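Local coordinates for protein oxidized polyvinyl alcohol hydrolase (Sphingopyxis, PDB 3WLA) that hydrolyses beta-diketones such as 4,6-nonanedione and cleaves oxidized polyvinyl alcohol in the second step of polyvinyl alcohol degradation, at residues A[85-90]-A[99-104]; A[112-117]-A[132-137]; A[125-130]-A[168-173]. All blocks are in the same frame, centred on the assembly; numbering follows the deposited sequence.

The three contacts lie in or next to the long connection that leaves strand 81-85 and ends in helix 133-145 of this alpha/beta-hydrolase. Contact 1 comes first and closes a short loop, its disulfide joining 85-90 to 99-104 across eight residues. In series after it, contact 2 folds 112-117 back onto the first turn of helix 133-145. Contact 3 starts inside that second loop, at 125-130, and reaches forward to helix 163-174, so contacts 2 and 3 cross. N112 hydrogen-bonds to A100 and G103, tying contact 2 to contact 1, and the salt bridge of R136 with D130 ties it to contact 3.

Contact 1: A[85-90]-A[99-104]; sequences PVRQCA and GACNGV
A disulfide-closed loop, directly after strand 81-85, brings R87 and C89 against C101. The bond between C89 SG and C101 SG is 2.1 Å long and has a chi3 of 101°, so the two CB-S bonds are nearly perpendicular when seen down the S-S bond, as in a relaxed disulfide. The half-cystines reach it differently. In C89 the sulfur sits between the backbone N and the carbonyl carbon (chi1 55°), whereas C101 SG lies beside its own backbone N, anti to the carbonyl carbon. Both residues belong to short 3-10 turns, and their CA atoms are 5.2 Å apart.

R87 lies against the C101 half of the bridge. Its guanidinium presents one face to the cystine: C101 SG stands 3.6 Å above the plane, over the centre of the group, and C101 CB approaches R87 NH1 at 3.5 Å. The chain is bent at chi3 (-62°), which helps to bring the flat group over the sulfur. The polar rim of the guanidinium is engaged elsewhere: NH2 donates to the carbonyl O of G97, and NH1 makes weak hydrogen bonds to the carbonyls of G55 and T56. Sulfur thus packs over one face while backbone oxygens bind the NH1 and NH2 ends. Lighter packing completes the join, with A90 CB 4.1 Å from C101 SG and A100 CB near the carbonyl O of C89, also at 4.1 Å.

The R87 side chain is about 9 Å from that of S162, the probable charge-relay serine, so the disulfide-closed loop lies near the probable active site. Around it, R87 packs on V54 and W114, and V86 pairs through its backbone with A34 of strand 31-38. P85, at the end of strand 81-85, packs on helix 133-145 and strand 47-53.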
loop_
_atom_site.group_PDB
_atom_site.type_symbol
_atom_site.label_atom_id
_atom_site.label_comp_id
_atom_site.label_asym_id
_atom_site.label_seq_id
_atom_site.Cartn_x
_atom_site.Cartn_y
_atom_site.Cartn_z
ATOM N N PRO A 85 1.645 1.045 -10.940
ATOM C CA PRO A 85 0.896 -0.031 -11.597
ATOM C C PRO A 85 -0.520 0.340 -11.871
ATOM O O PRO A 85 -1.137 1.053 -11.100
ATOM C CB PRO A 85 1.010 -1.180 -10.619
ATOM C CG PRO A 85 0.873 -0.436 -9.279
ATOM C CD PRO A 85 1.702 0.829 -9.469
ATOM N N VAL A 86 -1.037 -0.150 -12.998
ATOM C CA VAL A 86 -2.409 0.091 -13.380
ATOM C C VAL A 86 -3.327 -1.044 -12.838
ATOM O O VAL A 86 -2.996 -2.251 -12.916
ATOM C CB VAL A 86 -2.546 0.190 -14.933
ATOM C CG1 VAL A 86 -4.029 0.338 -15.298
ATOM C CG2 VAL A 86 -1.737 1.456 -15.429
ATOM N N ARG A 87 -4.478 -0.656 -12.294
ATOM C CA ARG A 87 -5.418 -1.641 -11.711
ATOM C C ARG A 87 -6.003 -2.543 -12.837
ATOM O O ARG A 87 -6.281 -2.043 -13.923
ATOM C CB ARG A 87 -6.582 -0.908 -11.025
ATOM C CG ARG A 87 -6.200 -0.126 -9.733
ATOM C CD ARG A 87 -7.263 0.918 -9.372
ATOM N NE ARG A 87 -7.308 1.873 -10.487
ATOM C CZ ARG A 87 -8.184 2.863 -10.621
ATOM N NH1 ARG A 87 -9.119 3.070 -9.672
ATOM N NH2 ARG A 87 -8.118 3.639 -11.734
ATOM N N GLN A 88 -6.226 -3.824 -12.544
ATOM C CA GLN A 88 -6.807 -4.751 -13.541
ATOM C C GLN A 88 -8.081 -4.181 -14.171
ATOM O O GLN A 88 -8.243 -4.211 -15.396
ATOM C CB GLN A 88 -7.163 -6.101 -12.903
ATOM C CG GLN A 88 -6.000 -6.897 -12.464
ATOM C CD GLN A 88 -6.390 -8.141 -11.700
ATOM O OE1 GLN A 88 -5.844 -8.411 -10.619
ATOM N NE2 GLN A 88 -7.318 -8.925 -12.256
ATOM N N CYS A 89 -8.975 -3.650 -13.330
ATOM C CA CYS A 89 -10.264 -3.100 -13.769
ATOM C C CYS A 89 -10.162 -1.879 -14.708
ATOM O O CYS A 89 -11.135 -1.553 -15.413
ATOM C CB CYS A 89 -11.123 -2.713 -12.518
ATOM S SG CYS A 89 -10.154 -1.540 -11.439
ATOM N N ALA A 90 -9.030 -1.176 -14.697
ATOM C CA ALA A 90 -8.878 -0.015 -15.575
ATOM C C ALA A 90 -8.474 -0.479 -16.982
ATOM O O ALA A 90 -8.301 0.334 -17.880
ATOM C CB ALA A 90 -7.804 0.962 -15.013
ATOM N N GLY A 99 -14.556 4.346 -13.357
ATOM C CA GLY A 99 -15.054 3.293 -14.238
ATOM C C GLY A 99 -15.475 2.020 -13.506
ATOM O O GLY A 99 -16.112 2.078 -12.440
ATOM N N ALA A 100 -15.122 0.879 -14.080
ATOM C CA ALA A 100 -15.452 -0.429 -13.496
ATOM C C ALA A 100 -14.709 -0.624 -12.188
ATOM O O ALA A 100 -15.027 -1.515 -11.376
ATOM C CB ALA A 100 -15.109 -1.568 -14.512
ATOM N N CYS A 101 -13.692 0.193 -11.959
ATOM C CA CYS A 101 -12.979 0.030 -10.696
ATOM C C CYS A 101 -13.862 0.319 -9.467
ATOM O O CYS A 101 -13.671 -0.290 -8.417
ATOM C CB CYS A 101 -11.736 0.942 -10.688
ATOM S SG CYS A 101 -10.535 0.422 -11.982
ATOM N N ASN A 102 -14.823 1.226 -9.592
ATOM C CA ASN A 102 -15.648 1.595 -8.439
ATOM C C ASN A 102 -16.742 0.545 -8.306
ATOM O O ASN A 102 -17.871 0.698 -8.809
ATOM C CB ASN A 102 -16.219 2.985 -8.665
ATOM C CG ASN A 102 -16.991 3.529 -7.459
ATOM O OD1 ASN A 102 -16.894 3.028 -6.341
ATOM N ND2 ASN A 102 -17.747 4.588 -7.699
ATOM N N GLY A 103 -16.400 -0.555 -7.659
ATOM C CA GLY A 103 -17.412 -1.567 -7.518
ATOM C C GLY A 103 -16.999 -2.585 -6.488
ATOM O O GLY A 103 -15.814 -2.636 -6.078
ATOM N N VAL A 104 -17.968 -3.403 -6.067
ATOM C CA VAL A 104 -17.635 -4.464 -5.107
ATOM C C VAL A 104 -16.721 -5.484 -5.801
ATOM O O VAL A 104 -16.651 -5.544 -7.038
ATOM C CB VAL A 104 -18.896 -5.115 -4.603
ATOM C CG1 VAL A 104 -19.793 -4.023 -4.044
ATOM C CG2 VAL A 104 -19.603 -5.843 -5.717
#

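Contact 2: A[112-117]-A[132-137]; sequences NPWNDG and GDDVRF
N115 and D134 make the tight part of this contact, where a loop turn meets the first turn of helix 133-145. The backbone N of N115 donates to D134 OD2 at 2.7 Å, a short, nearly straight bond that uses the anti lone pair of the oxygen. A water also approaches this oxygen, lying 2.9 Å from both D134 OD2 and P113 O. The N115 amide stacks on the same carboxylate, the two planes 25° apart, with N115 CG 3.3 Å from D134 OD2. W114 meets this carboxylate edge-on: its CE3 lies 3.5 Å from D134 OD2, near the ring plane, and the two planes are turned 75° from each other. D134 CG lies beside the backbone N of its residue, a setting that directs the carboxylate at the loop. D134 OD1 makes a salt bridge with R33, which probably favours the charged form.

The looser side is bridged by a second water, which gives a proton to N115 O and accepts one from V135 N, linking the loop to the helix start. Toward the partly exposed margin, D133 touches the N115 amide lightly through CB. D133 OD1 is 2.9 Å from R136 NH2 in a salt bridge, and D133 OD2 pairs with K31.

W114 gives NE1 to the carbonyl O of V54 and packs on P85 of strand 81-85. Together with D134 and V135 it also touches M167 of helix 163-174, the helix that follows the probable nucleophile elbow, while F137 rests on R33 and F35 of strand 31-38.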
loop_
_atom_site.group_PDB
_atom_site.type_symbol
_atom_site.label_atom_id
_atom_site.label_comp_id
_atom_site.label_asym_id
_atom_site.label_seq_id
_atom_site.Cartn_x
_atom_site.Cartn_y
_atom_site.Cartn_z
ATOM N N ASN A 112 -13.261 -4.205 -5.777
ATOM C CA ASN A 112 -12.724 -4.377 -7.091
ATOM C C ASN A 112 -11.403 -3.674 -7.505
ATOM O O ASN A 112 -10.658 -4.222 -8.289
ATOM C CB ASN A 112 -13.808 -4.026 -8.126
ATOM C CG ASN A 112 -13.574 -4.709 -9.475
ATOM O OD1 ASN A 112 -13.090 -5.820 -9.519
ATOM N ND2 ASN A 112 -13.940 -4.063 -10.553
ATOM N N PRO A 113 -11.116 -2.466 -7.018
ATOM C CA PRO A 113 -9.840 -1.881 -7.508
ATOM C C PRO A 113 -8.550 -2.704 -7.460
ATOM O O PRO A 113 -7.778 -2.739 -8.442
ATOM C CB PRO A 113 -9.710 -0.592 -6.701
ATOM C CG PRO A 113 -11.141 -0.203 -6.412
ATOM C CD PRO A 113 -11.783 -1.568 -6.066
ATOM N N TRP A 114 -8.313 -3.344 -6.319
ATOM C CA TRP A 114 -7.101 -4.141 -6.145
ATOM C C TRP A 114 -7.497 -5.406 -5.445
ATOM O O TRP A 114 -8.425 -5.385 -4.633
ATOM C CB TRP A 114 -6.041 -3.432 -5.254
ATOM C CG TRP A 114 -5.418 -2.180 -5.871
ATOM C CD1 TRP A 114 -5.653 -0.871 -5.521
ATOM C CD2 TRP A 114 -4.458 -2.145 -6.926
ATOM N NE1 TRP A 114 -4.895 -0.038 -6.293
ATOM C CE2 TRP A 114 -4.142 -0.777 -7.162
ATOM C CE3 TRP A 114 -3.825 -3.133 -7.701
ATOM C CZ2 TRP A 114 -3.205 -0.364 -8.150
ATOM C CZ3 TRP A 114 -2.890 -2.723 -8.695
ATOM C CH2 TRP A 114 -2.595 -1.338 -8.905
ATOM N N ASN A 115 -6.782 -6.496 -5.771
ATOM C CA ASN A 115 -7.021 -7.806 -5.166
ATOM C C ASN A 115 -6.368 -7.644 -3.779
ATOM O O ASN A 115 -5.293 -8.211 -3.517
ATOM C CB ASN A 115 -6.270 -8.893 -5.932
ATOM C CG ASN A 115 -6.854 -9.175 -7.331
ATOM O OD1 ASN A 115 -6.208 -9.830 -8.147
ATOM N ND2 ASN A 115 -8.080 -8.721 -7.592
ATOM N N ASP A 116 -7.015 -6.857 -2.916
ATOM C CA ASP A 116 -6.444 -6.554 -1.615
ATOM C C ASP A 116 -6.960 -7.240 -0.371
ATOM O O ASP A 116 -6.469 -6.975 0.699
ATOM C CB ASP A 116 -6.464 -5.035 -1.380
ATOM C CG ASP A 116 -7.879 -4.438 -1.460
ATOM O OD1 ASP A 116 -8.870 -5.152 -1.130
ATOM O OD2 ASP A 116 -7.997 -3.240 -1.841
ATOM N N GLY A 117 -7.926 -8.139 -0.494
ATOM C CA GLY A 117 -8.430 -8.777 0.714
ATOM C C GLY A 117 -9.466 -9.820 0.357
ATOM O O GLY A 117 -10.417 -9.557 -0.396
ATOM N N GLY A 132 -2.629 -13.805 -4.193
ATOM C CA GLY A 132 -3.420 -13.160 -5.210
ATOM C C GLY A 132 -2.613 -12.611 -6.385
ATOM O O GLY A 132 -1.402 -12.346 -6.254
ATOM N N ASP A 133 -3.288 -12.415 -7.518
ATOM C CA ASP A 133 -2.631 -11.928 -8.721
ATOM C C ASP A 133 -1.961 -10.565 -8.614
ATOM O O ASP A 133 -0.935 -10.305 -9.260
ATOM C CB ASP A 133 -3.623 -11.868 -9.883
ATOM C CG ASP A 133 -3.929 -13.231 -10.453
ATOM O OD1 ASP A 133 -3.238 -14.212 -10.066
ATOM O OD2 ASP A 133 -4.832 -13.295 -11.297
ATOM N N ASP A 134 -2.550 -9.660 -7.825
ATOM C CA ASP A 134 -1.923 -8.345 -7.732
ATOM C C ASP A 134 -0.637 -8.367 -6.927
ATOM O O ASP A 134 0.338 -7.691 -7.264
ATOM C CB ASP A 134 -2.904 -7.306 -7.179
ATOM C CG ASP A 134 -3.905 -6.860 -8.221
ATOM O OD1 ASP A 134 -3.569 -6.890 -9.423
ATOM O OD2 ASP A 134 -5.029 -6.451 -7.857
ATOM N N VAL A 135 -0.598 -9.138 -5.858
ATOM C CA VAL A 135 0.655 -9.175 -5.117
ATOM C C VAL A 135 1.791 -9.687 -6.029
ATOM O O VAL A 135 2.909 -9.193 -5.967
ATOM C CB VAL A 135 0.565 -10.094 -3.876
ATOM C CG1 VAL A 135 1.980 -10.299 -3.274
ATOM C CG2 VAL A 135 -0.346 -9.474 -2.802
ATOM N N ARG A 136 1.487 -10.660 -6.897
ATOM C CA ARG A 136 2.509 -11.245 -7.767
ATOM C C ARG A 136 2.913 -10.304 -8.889
ATOM O O ARG A 136 4.086 -10.235 -9.267
ATOM C CB ARG A 136 2.025 -12.590 -8.324
ATOM C CG ARG A 136 2.167 -13.730 -7.272
ATOM C CD ARG A 136 1.647 -15.077 -7.769
ATOM N NE ARG A 136 0.231 -15.086 -8.149
ATOM C CZ ARG A 136 -0.739 -15.560 -7.366
ATOM N NH1 ARG A 136 -0.460 -16.057 -6.146
ATOM N NH2 ARG A 136 -1.988 -15.553 -7.812
ATOM N N PHE A 137 1.929 -9.593 -9.415
ATOM C CA PHE A 137 2.182 -8.629 -10.462
ATOM C C PHE A 137 3.145 -7.544 -9.984
ATOM O O PHE A 137 4.179 -7.256 -10.665
ATOM C CB PHE A 137 0.886 -7.974 -10.911
ATOM C CG PHE A 137 1.105 -6.797 -11.827
ATOM C CD1 PHE A 137 1.953 -6.921 -12.942
ATOM C CD2 PHE A 137 0.460 -5.562 -11.599
ATOM C CE1 PHE A 137 2.163 -5.851 -13.826
ATOM C CE2 PHE A 137 0.663 -4.482 -12.486
ATOM C CZ PHE A 137 1.520 -4.632 -13.600
HETATM O O HOH W 1 -6.105 -4.688 -9.838
HETATM O O HOH W 2 -3.378 -9.814 -4.889
#

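Contact 3: A[125-130]-A[168-173]; sequences DKYKTD and TNRALL
R170 NH2 grips two backbone carbonyls of the 125-130 loop, donating to D130 O at 2.9 Å and to Y127 O at 3.0 Å. The Y127 bond is the straighter, 153° against 131°, and meets a lone pair in the carbonyl plane while staying close to the guanidinium plane. D130 O is also approached in its carbonyl plane, but lies more tilted from the guanidinium. A water bridges Y127 O and R170 NH1, accepting from NH1. R170 NE donates to the carbonyl O of A131, so neighbouring loop carbonyls fix the rotation of the guanidinium.

CG of R170 is anti to the backbone N (chi1 -175°), and the chain runs extended from CG to NE, carrying the charge from the helix to the loop. Packing is slight: Y127 CB comes within 3.6 Å of R170 NH2, while the Y127 ring has K126 CG over one face and stacks with W109.

The contact links helix 163-174 to the loop ahead of helix 133-145, where D130 pairs with R136. Elsewhere on helix 163-174, T168, A171 and L172 pack on strand 155-161, and L173 on helix 257-269.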
loop_
_atom_site.group_PDB
_atom_site.type_symbol
_atom_site.label_atom_id
_atom_site.label_comp_id
_atom_site.label_asym_id
_atom_site.label_seq_id
_atom_site.Cartn_x
_atom_site.Cartn_y
_atom_site.Cartn_z
ATOM N N ASP A 125 -12.041 -18.022 0.500
ATOM C CA ASP A 125 -11.220 -18.914 1.300
ATOM C C ASP A 125 -9.863 -19.231 0.671
ATOM O O ASP A 125 -8.864 -19.310 1.371
ATOM C CB ASP A 125 -11.986 -20.193 1.606
ATOM C CG ASP A 125 -13.098 -19.965 2.636
ATOM O OD1 ASP A 125 -13.178 -18.835 3.216
ATOM O OD2 ASP A 125 -13.899 -20.910 2.870
ATOM N N LYS A 126 -9.796 -19.389 -0.642
ATOM C CA LYS A 126 -8.485 -19.681 -1.230
ATOM C C LYS A 126 -7.479 -18.557 -0.934
ATOM O O LYS A 126 -6.252 -18.784 -0.915
ATOM C CB LYS A 126 -8.599 -19.855 -2.734
ATOM C CG LYS A 126 -9.037 -18.611 -3.448
ATOM C CD LYS A 126 -9.053 -18.843 -4.932
ATOM C CE LYS A 126 -10.274 -19.642 -5.329
ATOM N NZ LYS A 126 -11.556 -18.907 -4.983
ATOM N N TYR A 127 -7.987 -17.357 -0.656
ATOM C CA TYR A 127 -7.094 -16.231 -0.454
ATOM C C TYR A 127 -6.636 -16.059 0.936
ATOM O O TYR A 127 -5.941 -15.089 1.235
ATOM C CB TYR A 127 -7.696 -14.950 -1.019
ATOM C CG TYR A 127 -7.884 -15.091 -2.505
ATOM C CD1 TYR A 127 -6.830 -15.543 -3.312
ATOM C CD2 TYR A 127 -9.072 -14.764 -3.114
ATOM C CE1 TYR A 127 -6.958 -15.661 -4.677
ATOM C CE2 TYR A 127 -9.217 -14.878 -4.530
ATOM C CZ TYR A 127 -8.137 -15.323 -5.280
ATOM O OH TYR A 127 -8.205 -15.357 -6.648
ATOM N N LYS A 128 -7.006 -17.029 1.786
ATOM C CA LYS A 128 -6.516 -17.061 3.150
ATOM C C LYS A 128 -4.998 -17.389 3.057
ATOM O O LYS A 128 -4.228 -17.015 3.950
ATOM C CB LYS A 128 -7.216 -18.176 3.950
ATOM C CG LYS A 128 -8.473 -17.732 4.660
ATOM C CD LYS A 128 -9.281 -18.915 5.151
ATOM C CE LYS A 128 -10.425 -18.428 6.043
ATOM N NZ LYS A 128 -11.209 -19.548 6.708
ATOM N N THR A 129 -4.586 -18.076 1.981
ATOM C CA THR A 129 -3.172 -18.480 1.812
ATOM C C THR A 129 -2.494 -18.038 0.501
ATOM O O THR A 129 -1.268 -17.875 0.459
ATOM C CB THR A 129 -3.007 -20.031 1.936
ATOM O OG1 THR A 129 -3.841 -20.696 0.963
ATOM C CG2 THR A 129 -3.399 -20.496 3.343
ATOM N N ASP A 130 -3.295 -17.854 -0.549
ATOM C CA ASP A 130 -2.847 -17.422 -1.882
ATOM C C ASP A 130 -2.794 -15.890 -1.830
ATOM O O ASP A 130 -3.798 -15.247 -1.500
ATOM C CB ASP A 130 -3.879 -17.861 -2.933
ATOM C CG ASP A 130 -3.427 -17.588 -4.374
ATOM O OD1 ASP A 130 -2.643 -16.641 -4.595
ATOM O OD2 ASP A 130 -3.875 -18.295 -5.301
ATOM N N THR A 168 -1.279 -2.203 -0.411
ATOM C CA THR A 168 0.067 -2.120 0.157
ATOM C C THR A 168 0.138 -3.062 1.399
ATOM O O THR A 168 1.081 -3.864 1.536
ATOM C CB THR A 168 0.429 -0.661 0.573
ATOM O OG1 THR A 168 0.479 0.182 -0.621
ATOM C CG2 THR A 168 1.832 -0.624 1.273
ATOM N N ASN A 169 -0.840 -2.926 2.322
ATOM C CA ASN A 169 -0.880 -3.804 3.508
ATOM C C ASN A 169 -0.847 -5.259 3.043
ATOM O O ASN A 169 -0.102 -6.071 3.601
ATOM C CB ASN A 169 -2.187 -3.657 4.331
ATOM C CG ASN A 169 -2.222 -2.413 5.219
ATOM O OD1 ASN A 169 -1.194 -1.882 5.630
ATOM N ND2 ASN A 169 -3.429 -1.964 5.544
ATOM N N ARG A 170 -1.677 -5.627 2.060
ATOM C CA ARG A 170 -1.655 -7.054 1.661
ATOM C C ARG A 170 -0.266 -7.512 1.137
ATOM O O ARG A 170 0.253 -8.594 1.490
ATOM C CB ARG A 170 -2.720 -7.386 0.606
ATOM C CG ARG A 170 -2.755 -8.921 0.309
ATOM C CD ARG A 170 -3.796 -9.275 -0.762
ATOM N NE ARG A 170 -4.012 -10.730 -0.924
ATOM C CZ ARG A 170 -4.734 -11.465 -0.085
ATOM N NH1 ARG A 170 -5.298 -10.896 0.986
ATOM N NH2 ARG A 170 -4.909 -12.779 -0.330
ATOM N N ALA A 171 0.350 -6.697 0.293
ATOM C CA ALA A 171 1.658 -7.089 -0.269
ATOM C C ALA A 171 2.735 -7.162 0.811
ATOM O O ALA A 171 3.638 -8.041 0.738
ATOM C CB ALA A 171 2.069 -6.091 -1.376
ATOM N N LEU A 172 2.666 -6.278 1.818
ATOM C CA LEU A 172 3.680 -6.319 2.897
ATOM C C LEU A 172 3.484 -7.543 3.792
ATOM O O LEU A 172 4.446 -8.017 4.435
ATOM C CB LEU A 172 3.654 -5.053 3.775
ATOM C CG LEU A 172 3.996 -3.719 3.057
ATOM C CD1 LEU A 172 3.965 -2.596 4.025
ATOM C CD2 LEU A 172 5.359 -3.771 2.403
ATOM N N LEU A 173 2.241 -8.030 3.859
ATOM C CA LEU A 173 1.920 -9.182 4.688
ATOM C C LEU A 173 2.245 -10.489 4.017
ATOM O O LEU A 173 2.675 -11.455 4.687
ATOM C CB LEU A 173 0.432 -9.176 5.104
ATOM C CG LEU A 173 0.020 -8.098 6.147
ATOM C CD1 LEU A 173 -1.512 -8.041 6.281
ATOM C CD2 LEU A 173 0.659 -8.358 7.490
HETATM O O HOH W 3 -6.848 -12.881 2.646
#